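Side-chain contacts in charybdin (Charybdis maritima, PDB 2B7U), which belongs to the ribosome-inactivating protein family and carries the mixed alpha-beta fold of that family in a single chain: residues Ile16-Thr20 / Gly21-Thr25; Arg72-Arg75 / Asp76-Val79; Gln192-Gln195 / Asn196-Lys200; Ile209-Ser212 / Asn213-Cys217. One frame throughout, in Å; residues are numbered along the deposited sequence.

Contact 1: Ile16-Thr20 / Gly21-Thr25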
loop_
_atom_site.group_PDB
_atom_site.type_symbol
_atom_site.label_atom_id
_atom_site.label_comp_id
_atom_site.label_asym_id
_atom_site.label_seq_id
_atom_site.Cartn_x
_atom_site.Cartn_y
_atom_site.Cartn_z
ATOM N N ILE A 16 -4.541 -16.483 6.114
ATOM C CA ILE A 16 -4.072 -15.859 7.337
ATOM C C ILE A 16 -3.907 -16.845 8.495
ATOM O O ILE A 16 -3.156 -16.559 9.415
ATOM C CB ILE A 16 -5.035 -14.694 7.762
ATOM C CG1 ILE A 16 -5.362 -13.796 6.574
ATOM C CG2 ILE A 16 -4.450 -13.859 8.901
ATOM C CD1 ILE A 16 -4.133 -13.220 5.918
ATOM N N GLU A 17 -4.570 -18.000 8.456
ATOM C CA GLU A 17 -4.592 -18.892 9.629
ATOM C C GLU A 17 -3.223 -19.408 10.080
ATOM O O GLU A 17 -2.910 -19.363 11.276
ATOM C CB GLU A 17 -5.544 -20.063 9.393
ATOM C CG GLU A 17 -5.741 -20.925 10.625
ATOM C CD GLU A 17 -6.636 -22.114 10.372
ATOM O OE1 GLU A 17 -7.184 -22.237 9.255
ATOM O OE2 GLU A 17 -6.779 -22.941 11.300
ATOM N N ARG A 18 -2.415 -19.884 9.135
ATOM C CA ARG A 18 -1.081 -20.443 9.436
ATOM C C ARG A 18 0.045 -19.406 9.261
ATOM O O ARG A 18 1.230 -19.755 9.277
ATOM C CB ARG A 18 -0.832 -21.713 8.582
ATOM C CG ARG A 18 0.062 -21.608 7.316
ATOM C CD ARG A 18 -0.319 -20.471 6.383
ATOM N NE ARG A 18 0.739 -20.148 5.416
ATOM C CZ ARG A 18 0.907 -18.947 4.860
ATOM N NH1 ARG A 18 0.105 -17.941 5.186
ATOM N NH2 ARG A 18 1.882 -18.738 3.977
ATOM N N LEU A 19 -0.335 -18.139 9.111
ATOM C CA LEU A 19 0.601 -17.072 8.762
ATOM C C LEU A 19 1.691 -16.934 9.833
ATOM O O LEU A 19 1.388 -16.875 11.025
ATOM C CB LEU A 19 -0.158 -15.737 8.638
ATOM C CG LEU A 19 0.010 -14.819 7.425
ATOM C CD1 LEU A 19 -0.254 -13.375 7.842
ATOM C CD2 LEU A 19 1.315 -14.952 6.751
ATOM N N THR A 20 2.950 -16.874 9.403
ATOM C CA THR A 20 4.061 -16.603 10.309
ATOM C C THR A 20 4.830 -15.386 9.810
ATOM O O THR A 20 4.603 -14.927 8.686
ATOM C CB THR A 20 5.037 -17.784 10.396
ATOM O OG1 THR A 20 5.730 -17.952 9.151
ATOM C CG2 THR A 20 4.297 -19.055 10.741
ATOM N N GLY A 21 5.746 -14.887 10.639
ATOM C CA GLY A 21 6.628 -13.777 10.251
ATOM C C GLY A 21 7.328 -14.070 8.944
ATOM O O GLY A 21 7.380 -13.219 8.043
ATOM N N GLN A 22 7.835 -15.294 8.821
ATOM C CA GLN A 22 8.569 -15.704 7.636
ATOM C C GLN A 22 7.684 -15.797 6.399
ATOM O O GLN A 22 8.050 -15.294 5.330
ATOM C CB GLN A 22 9.274 -17.046 7.879
ATOM C CG GLN A 22 10.619 -16.947 8.584
ATOM C CD GLN A 22 10.648 -15.951 9.722
ATOM O OE1 GLN A 22 9.901 -16.086 10.688
ATOM N NE2 GLN A 22 11.541 -14.957 9.631
ATOM N N THR A 23 6.502 -16.401 6.523
ATOM C CA THR A 23 5.651 -16.543 5.329
ATOM C C THR A 23 4.993 -15.212 4.899
ATOM O O THR A 23 4.725 -15.001 3.723
ATOM C CB THR A 23 4.620 -17.650 5.484
ATOM O OG1 THR A 23 3.761 -17.366 6.592
ATOM C CG2 THR A 23 5.330 -18.978 5.688
ATOM N N TYR A 24 4.743 -14.336 5.857
ATOM C CA TYR A 24 4.297 -12.972 5.555
ATOM C C TYR A 24 5.416 -12.248 4.800
ATOM O O TYR A 24 5.151 -11.634 3.768
ATOM C CB TYR A 24 3.983 -12.255 6.853
ATOM C CG TYR A 24 3.774 -10.765 6.718
ATOM C CD1 TYR A 24 2.574 -10.251 6.214
ATOM C CD2 TYR A 24 4.733 -9.878 7.144
ATOM C CE1 TYR A 24 2.368 -8.884 6.102
ATOM C CE2 TYR A 24 4.527 -8.498 7.045
ATOM C CZ TYR A 24 3.346 -8.017 6.555
ATOM O OH TYR A 24 3.228 -6.655 6.483
ATOM N N THR A 25 6.647 -12.309 5.298
ATOM C CA THR A 25 7.761 -11.664 4.614
ATOM C C THR A 25 7.919 -12.184 3.183
ATOM O O THR A 25 8.139 -11.404 2.240
ATOM C CB THR A 25 9.037 -11.851 5.422
ATOM O OG1 THR A 25 8.894 -11.161 6.675
ATOM C CG2 THR A 25 10.233 -11.302 4.655
#

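Contact 2: Arg72-Arg75 / Asp76-Val79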
loop_
_atom_site.group_PDB
_atom_site.type_symbol
_atom_site.label_atom_id
_atom_site.label_comp_id
_atom_site.label_asym_id
_atom_site.label_seq_id
_atom_site.Cartn_x
_atom_site.Cartn_y
_atom_site.Cartn_z
ATOM N N ARG A 72 -9.079 -4.758 -4.328
ATOM C CA ARG A 72 -8.540 -4.323 -5.631
ATOM C C ARG A 72 -7.716 -3.066 -5.385
ATOM O O ARG A 72 -8.171 -2.138 -4.745
ATOM C CB ARG A 72 -9.652 -4.020 -6.593
ATOM C CG ARG A 72 -9.186 -3.819 -7.995
ATOM C CD ARG A 72 -10.263 -4.188 -9.004
ATOM N NE ARG A 72 -10.568 -5.626 -9.022
ATOM C CZ ARG A 72 -11.553 -6.161 -9.737
ATOM N NH1 ARG A 72 -12.344 -5.391 -10.480
ATOM N NH2 ARG A 72 -11.754 -7.470 -9.700
ATOM N N ILE A 73 -6.475 -3.104 -5.856
ATOM C CA ILE A 73 -5.481 -2.068 -5.556
ATOM C C ILE A 73 -4.863 -1.551 -6.854
ATOM O O ILE A 73 -4.566 -2.330 -7.748
ATOM C CB ILE A 73 -4.390 -2.686 -4.654
ATOM C CG1 ILE A 73 -5.026 -3.200 -3.352
ATOM C CG2 ILE A 73 -3.301 -1.674 -4.330
ATOM C CD1 ILE A 73 -4.122 -4.012 -2.451
ATOM N N HIS A 74 -4.603 -0.246 -6.916
ATOM C CA HIS A 74 -3.889 0.340 -8.054
ATOM C C HIS A 74 -2.436 -0.144 -8.139
ATOM O O HIS A 74 -1.707 -0.122 -7.143
ATOM C CB HIS A 74 -3.878 1.855 -7.951
ATOM C CG HIS A 74 -5.203 2.482 -8.152
ATOM N ND1 HIS A 74 -5.667 2.845 -9.395
ATOM C CD2 HIS A 74 -6.169 2.823 -7.268
ATOM C CE1 HIS A 74 -6.870 3.383 -9.266
ATOM N NE2 HIS A 74 -7.191 3.396 -7.980
ATOM N N ARG A 75 -2.021 -0.553 -9.341
ATOM C CA ARG A 75 -0.704 -1.139 -9.526
ATOM C C ARG A 75 0.367 -0.077 -9.621
ATOM O O ARG A 75 1.541 -0.375 -9.389
ATOM C CB ARG A 75 -0.665 -2.051 -10.749
ATOM C CG ARG A 75 0.596 -2.850 -10.775
ATOM C CD ARG A 75 0.724 -3.772 -11.957
ATOM N NE ARG A 75 2.105 -4.231 -12.089
ATOM C CZ ARG A 75 2.492 -5.130 -12.982
ATOM N NH1 ARG A 75 3.772 -5.488 -13.050
ATOM N NH2 ARG A 75 1.596 -5.691 -13.790
ATOM N N ASP A 76 -0.021 1.145 -9.955
ATOM C CA ASP A 76 0.958 2.213 -10.124
ATOM C C ASP A 76 1.242 2.991 -8.844
ATOM O O ASP A 76 2.340 3.474 -8.648
ATOM C CB ASP A 76 0.581 3.138 -11.298
ATOM C CG ASP A 76 -0.807 3.726 -11.175
ATOM O OD1 ASP A 76 -1.602 3.286 -10.305
ATOM O OD2 ASP A 76 -1.116 4.606 -11.999
ATOM N N ASP A 77 0.271 3.130 -7.955
ATOM C CA ASP A 77 0.517 3.848 -6.708
ATOM C C ASP A 77 0.192 3.082 -5.428
ATOM O O ASP A 77 0.365 3.630 -4.348
ATOM C CB ASP A 77 -0.158 5.227 -6.746
ATOM C CG ASP A 77 -1.651 5.155 -6.759
ATOM O OD1 ASP A 77 -2.313 6.225 -6.851
ATOM O OD2 ASP A 77 -2.202 4.045 -6.674
ATOM N N LEU A 78 -0.215 1.820 -5.553
ATOM C CA LEU A 78 -0.536 0.941 -4.441
ATOM C C LEU A 78 -1.661 1.450 -3.532
ATOM O O LEU A 78 -1.777 1.051 -2.376
ATOM C CB LEU A 78 0.730 0.602 -3.632
ATOM C CG LEU A 78 1.793 -0.130 -4.439
ATOM C CD1 LEU A 78 2.983 -0.530 -3.538
ATOM C CD2 LEU A 78 1.255 -1.323 -5.173
ATOM N N VAL A 79 -2.543 2.261 -4.096
ATOM C CA VAL A 79 -3.680 2.775 -3.372
ATOM C C VAL A 79 -4.850 1.777 -3.468
ATOM O O VAL A 79 -5.193 1.269 -4.535
ATOM C CB VAL A 79 -4.092 4.151 -3.908
ATOM C CG1 VAL A 79 -5.389 4.622 -3.311
ATOM C CG2 VAL A 79 -3.006 5.185 -3.615
HETATM O O HOH W 1 -4.049 2.501 -11.628
#

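Contact 3: Gln192-Gln195 / Asn196-Lys200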
loop_
_atom_site.group_PDB
_atom_site.type_symbol
_atom_site.label_atom_id
_atom_site.label_comp_id
_atom_site.label_asym_id
_atom_site.label_seq_id
_atom_site.Cartn_x
_atom_site.Cartn_y
_atom_site.Cartn_z
ATOM N N GLN A 192 5.343 5.874 15.387
ATOM C CA GLN A 192 4.977 7.151 14.776
ATOM C C GLN A 192 5.952 7.551 13.666
ATOM O O GLN A 192 5.545 8.140 12.661
ATOM C CB GLN A 192 4.876 8.266 15.835
ATOM C CG GLN A 192 4.178 9.529 15.311
ATOM C CD GLN A 192 3.723 10.468 16.424
ATOM O OE1 GLN A 192 2.716 11.178 16.284
ATOM N NE2 GLN A 192 4.464 10.487 17.521
ATOM N N TRP A 193 7.234 7.228 13.817
ATOM C CA TRP A 193 8.205 7.614 12.795
ATOM C C TRP A 193 7.921 6.925 11.458
ATOM O O TRP A 193 8.159 7.487 10.378
ATOM C CB TRP A 193 9.632 7.369 13.264
ATOM C CG TRP A 193 10.152 5.964 13.257
ATOM C CD1 TRP A 193 10.134 5.070 14.301
ATOM C CD2 TRP A 193 10.810 5.306 12.178
ATOM N NE1 TRP A 193 10.740 3.896 13.918
ATOM C CE2 TRP A 193 11.171 4.018 12.622
ATOM C CE3 TRP A 193 11.134 5.678 10.873
ATOM C CZ2 TRP A 193 11.833 3.110 11.802
ATOM C CZ3 TRP A 193 11.803 4.773 10.074
ATOM C CH2 TRP A 193 12.138 3.508 10.539
ATOM N N MET A 194 7.424 5.692 11.529
ATOM C CA MET A 194 7.040 4.957 10.320
ATOM C C MET A 194 5.812 5.587 9.662
ATOM O O MET A 194 5.715 5.629 8.434
ATOM C CB MET A 194 6.812 3.479 10.630
ATOM C CG MET A 194 8.069 2.785 11.016
ATOM S SD MET A 194 7.860 1.020 11.297
ATOM C CE MET A 194 9.510 0.639 11.899
ATOM N N GLN A 195 4.864 6.078 10.443
ATOM C CA GLN A 195 3.765 6.859 9.857
ATOM C C GLN A 195 4.248 8.180 9.232
ATOM O O GLN A 195 4.004 8.500 8.048
ATOM C CB GLN A 195 2.714 7.157 10.923
ATOM C CG GLN A 195 1.544 7.950 10.370
ATOM C CD GLN A 195 0.648 8.470 11.453
ATOM O OE1 GLN A 195 1.094 9.183 12.354
ATOM N NE2 GLN A 195 -0.617 8.127 11.381
ATOM N N ASN A 196 4.971 8.969 10.006
ATOM C CA ASN A 196 5.222 10.345 9.625
ATOM C C ASN A 196 6.450 10.563 8.753
ATOM O O ASN A 196 6.504 11.501 7.909
ATOM C CB ASN A 196 5.383 11.201 10.875
ATOM C CG ASN A 196 4.127 11.312 11.696
ATOM O OD1 ASN A 196 4.183 11.695 12.873
ATOM N ND2 ASN A 196 2.992 11.018 11.096
ATOM N N ASP A 197 7.491 9.786 9.010
ATOM C CA ASP A 197 8.727 9.933 8.254
ATOM C C ASP A 197 8.675 9.089 6.982
ATOM O O ASP A 197 9.216 9.492 5.955
ATOM C CB ASP A 197 9.965 9.542 9.060
ATOM C CG ASP A 197 10.074 10.261 10.390
ATOM O OD1 ASP A 197 9.078 10.886 10.852
ATOM O OD2 ASP A 197 11.152 10.137 11.006
ATOM N N LEU A 198 8.073 7.904 7.061
ATOM C CA LEU A 198 8.022 7.016 5.903
ATOM C C LEU A 198 6.737 7.143 5.110
ATOM O O LEU A 198 6.752 7.634 3.985
ATOM C CB LEU A 198 8.233 5.561 6.325
ATOM C CG LEU A 198 9.573 5.265 6.999
ATOM C CD1 LEU A 198 9.699 3.779 7.291
ATOM C CD2 LEU A 198 10.741 5.722 6.131
ATOM N N GLU A 199 5.621 6.696 5.686
ATOM C CA GLU A 199 4.376 6.569 4.911
ATOM C C GLU A 199 3.973 7.856 4.232
ATOM O O GLU A 199 3.600 7.836 3.068
ATOM C CB GLU A 199 3.238 6.018 5.752
ATOM C CG GLU A 199 3.509 4.624 6.266
ATOM C CD GLU A 199 2.367 4.001 7.030
ATOM O OE1 GLU A 199 1.296 4.648 7.177
ATOM O OE2 GLU A 199 2.554 2.847 7.486
ATOM N N LYS A 200 4.059 8.962 4.945
ATOM C CA LYS A 200 3.627 10.241 4.379
ATOM C C LYS A 200 4.532 10.752 3.274
ATOM O O LYS A 200 4.126 11.667 2.543
ATOM C CB LYS A 200 3.439 11.278 5.485
ATOM C CG LYS A 200 2.191 11.127 6.397
ATOM C CD LYS A 200 1.446 9.807 6.337
ATOM C CE LYS A 200 0.441 9.745 5.189
ATOM N NZ LYS A 200 0.343 8.371 4.559
#

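Contact 4: Ile209-Ser212 / Asn213-Cys217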
loop_
_atom_site.group_PDB
_atom_site.type_symbol
_atom_site.label_atom_id
_atom_site.label_comp_id
_atom_site.label_asym_id
_atom_site.label_seq_id
_atom_site.Cartn_x
_atom_site.Cartn_y
_atom_site.Cartn_z
ATOM N N ILE A 209 14.369 9.955 -5.562
ATOM C CA ILE A 209 15.240 8.831 -5.965
ATOM C C ILE A 209 15.290 8.711 -7.486
ATOM O O ILE A 209 16.384 8.674 -8.064
ATOM C CB ILE A 209 14.767 7.531 -5.326
ATOM C CG1 ILE A 209 15.022 7.599 -3.807
ATOM C CG2 ILE A 209 15.477 6.313 -5.929
ATOM C CD1 ILE A 209 14.197 6.616 -3.056
ATOM N N LEU A 210 14.139 8.692 -8.153
ATOM C CA LEU A 210 14.147 8.543 -9.606
ATOM C C LEU A 210 14.664 9.807 -10.297
ATOM O O LEU A 210 15.343 9.719 -11.307
ATOM C CB LEU A 210 12.768 8.192 -10.126
ATOM C CG LEU A 210 12.265 6.829 -9.702
ATOM C CD1 LEU A 210 10.980 6.521 -10.428
ATOM C CD2 LEU A 210 13.303 5.738 -9.975
ATOM N N LYS A 211 14.351 10.981 -9.761
ATOM C CA LYS A 211 14.863 12.208 -10.384
ATOM C C LYS A 211 16.377 12.268 -10.209
ATOM O O LYS A 211 17.099 12.717 -11.135
ATOM C CB LYS A 211 14.124 13.462 -9.864
ATOM C CG LYS A 211 14.221 14.637 -10.817
ATOM C CD LYS A 211 13.345 14.518 -12.023
ATOM C CE LYS A 211 13.477 15.759 -12.898
ATOM N NZ LYS A 211 12.668 15.659 -14.123
ATOM N N SER A 212 16.904 11.830 -9.061
ATOM C CA SER A 212 18.350 11.762 -8.854
ATOM C C SER A 212 19.011 10.839 -9.887
ATOM O O SER A 212 20.081 11.168 -10.420
ATOM C CB SER A 212 18.698 11.289 -7.449
ATOM O OG SER A 212 18.400 12.316 -6.523
ATOM N N ASN A 213 18.391 9.703 -10.178
ATOM C CA ASN A 213 18.953 8.740 -11.133
ATOM C C ASN A 213 18.918 9.265 -12.562
ATOM O O ASN A 213 19.792 8.948 -13.355
ATOM C CB ASN A 213 18.198 7.413 -11.031
ATOM C CG ASN A 213 18.897 6.245 -11.753
ATOM O OD1 ASN A 213 20.011 5.885 -11.426
ATOM N ND2 ASN A 213 18.191 5.616 -12.673
ATOM N N ALA A 214 17.904 10.074 -12.855
ATOM C CA ALA A 214 17.645 10.519 -14.239
ATOM C C ALA A 214 18.308 11.799 -14.614
ATOM O O ALA A 214 18.651 11.981 -15.785
ATOM C CB ALA A 214 16.163 10.719 -14.442
ATOM N N ASP A 215 18.375 12.729 -13.663
ATOM C CA ASP A 215 18.593 14.164 -13.979
ATOM C C ASP A 215 19.842 14.670 -13.269
ATOM O O ASP A 215 19.830 14.917 -12.066
ATOM C CB ASP A 215 17.351 14.976 -13.561
ATOM C CG ASP A 215 17.420 16.444 -13.929
ATOM O OD1 ASP A 215 18.484 16.904 -14.404
ATOM O OD2 ASP A 215 16.406 17.174 -13.725
ATOM N N PRO A 216 20.958 14.855 -14.018
ATOM C CA PRO A 216 22.187 15.285 -13.409
ATOM C C PRO A 216 22.135 16.659 -12.724
ATOM O O PRO A 216 22.976 16.942 -11.867
ATOM C CB PRO A 216 23.174 15.339 -14.582
ATOM C CG PRO A 216 22.600 14.527 -15.619
ATOM C CD PRO A 216 21.111 14.621 -15.464
ATOM N N CYS A 217 21.146 17.474 -13.102
ATOM C CA CYS A 217 20.951 18.792 -12.531
ATOM C C CYS A 217 20.078 18.808 -11.289
ATOM O O CYS A 217 19.960 19.850 -10.644
ATOM C CB CYS A 217 20.360 19.720 -13.580
ATOM S SG CYS A 217 21.546 19.963 -14.990
#

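Contact 1: Ile16-Thr20 / Gly21-Thr25
One face of the Arg18 guanidinium is met by Thr23, whose OG1 stands 3.5 Å above the plane and is displaced toward the rim. At that rim Arg18 NH2 lies 3.3 Å from Thr23 CB, the two side chains approaching from opposite directions. The arginine gets there because its chain is bent about the CB-CG bond, while NH1 makes a weak hydrogen bond to the carbonyl of Asp15.

Thr23 OG1 is turned in toward the backbone before the helix and accepts from Thr20 N at 3.0 Å, nearly straight at 172°. The return bond runs from Thr23 N to Thr20 OG1 over 3.1 Å. These reciprocal bonds define a capping box, with Thr20 as N-cap of helix 21-35. Both threonines hold their hydroxyl between backbone N and carbonyl carbon (chi1 68° and 60°), which brings each oxygen round to the other residue's amide. The first helical turn is closed by Tyr24 N donating to Thr20 O at 2.9 Å.

Next to the cap, Leu19 CD2 sits 3.8 Å from Tyr24 CB and also packs against the Thr23 hydroxyl. Leu19 goes on to Leu138 of helix 135-147 and to Leu182, which touches Tyr24 as well. The phenol of Tyr24 runs away from the cap to the carbonyl of Met164, to which its OH is hydrogen-bonded, and its side chain packs on Phe178 and Ala179 of helix 172-180.

Contact 2: Arg72-Arg75 / Asp76-Val79
His74 meets the far limb of the turn through both backbone and side chain. Among the backbone bonds, His74 N donates to Val79 O at 2.9 Å with an angle of 168°, whereas Leu78 N reaches His74 O along a bent, weak bond. Val79 O also receives a CA-H...O contact from Ile73, and lies near the plane of the imidazole at its edge, 3.3 Å from His74 CD2.

The polar side chains gather about the same histidine. A water lies in the ring plane, 2.8 Å from ND1, and is also hydrogen-bonded to Asp76 OD1 at 2.9 Å, linking a ring and a carboxylate whose planes differ by 34°. Asp77 runs alongside with its carboxylate turned 80° from the ring, and its OD2 comes within 3.0 Å of His74 CB. That oxygen accepts from Val79 N at 3.2 Å, the amide coming from above the carboxylate plane. The second ring nitrogen, NE2, is hydrogen-bonded to Arg81 NE.

Van der Waals packing comes from Ile73, whose CG2 lies 3.6 Å from the backbone carbonyl carbon of Leu78. Ile73 and Leu78 both continue onto helix 151-170 and onto Phe58 of strand 56-64.

The Asp77-Val79 bond makes an Asx turn, here part of the connection that carries the chain from strand 67-74 into its antiparallel neighbour, strand 80-84, in the six-stranded mixed sheet.

Contact 3: Gln192-Gln195 / Asn196-Lys200
A wider pi-type turn interrupts the alpha-helical pattern in the second half of helix 192-199, where Trp193, Met194 and Gln195 face their partners five residues on. Trp193 O marks the change: it takes Asp197 N at 2.8 Å and, weakly, Leu198 N at 3.3 Å. From there the spacing is i to i+5, with Glu199 N donating to Met194 O at 2.9 Å (170°) and Lys200 N to Gln195 O at 3.1 Å.

Among the apolar side chains, Met194 CG lies 3.7 Å above the centre of one face of the Trp193 indole. Leu198 CD1 reaches Trp193 CZ3 at 3.6 Å, pointing the same way as the ring. Trp193 CG stands between backbone N and carbonyl carbon (chi1 77°), which turns one indole face to Met194 and leaves CZ3 against Leu198. Toward solvent, Gln195 and Asn196 run together with amide planes 17° apart, and Gln192 CG touches Asn196 OD1 at 3.3 Å.

Trp193 also stacks on the ring of Tyr226, whose backbone N donates to Asp197 OD2. Leu198 continues onto Ile225 of strand 223-225, Met194 packs on helix 172-180, and Glu199 touches Tyr117 of helix 117-124 while its OE1 accepts from Gln163 of helix 151-170.

Contact 4: Ile209-Ser212 / Asn213-Cys217
Lys211 O is held by two backbone amides at the close of helix 202-214: Asp215 N donates to it at 2.8 Å, and Ala214 N adds a weak bond at 3.3 Å. Ala214 N is shared, since it also donates weakly to Leu210 O. One residue earlier the pattern is simpler, Asn213 N giving a bond of 3.1 Å to Ile209 O. The last turn thus mixes i to i+3 with i to i+4 spacing just before Asp215 leaves helical geometry.

The closest approach of the Lys211 and Asp215 side chains is through a methylene, Lys211 CE lying 3.4 Å from Asp215 OD2. The charges are near each other but beyond a salt bridge, with Lys211 NZ 4.1 Å from Asp215 OD2. A bend about the CB-CG bond (chi2 75°) directs the rest of the lysine, extended from there, past the carboxylate; NZ is hydrogen-bonded to the carbonyl of Asp248.

Asp215 OD1 accepts from two backbone amides, one nearby and one far along the chain. Cys217 N donates to it at 3.0 Å, from 46° out of the carboxylate plane, and Cys254 N is the distant donor. Cys217 is in turn disulfide-bonded to Cys254, so a single aspartate oxygen ties together the backbones on both sides of the disulfide. The bond from Cys217 N to Asp215 OD1 is an Asx turn, formed directly after the helix C-terminus.

In the fold
The four contacts follow one another along the chain and none touches another. Contact 2 is the most central, about 7 Å from the centre of the chain, where strand 67-74 of the mixed sheet ends; contact 4 is the most peripheral at about 24 Å. Contact 1 opens the helix that follows edge strand 7-15, about 23 Å between centres from contact 2. Contacts 1 and 3 both pack on helix 172-180, though their centres are about 24 Å apart. Helix 151-170 is reached from contacts 1, 2 and 3. Contacts 3 and 4 occupy consecutive helices, and contact 4 carries the chain out to the disulfide with the C-terminal region, covalently joining that tail to the fold.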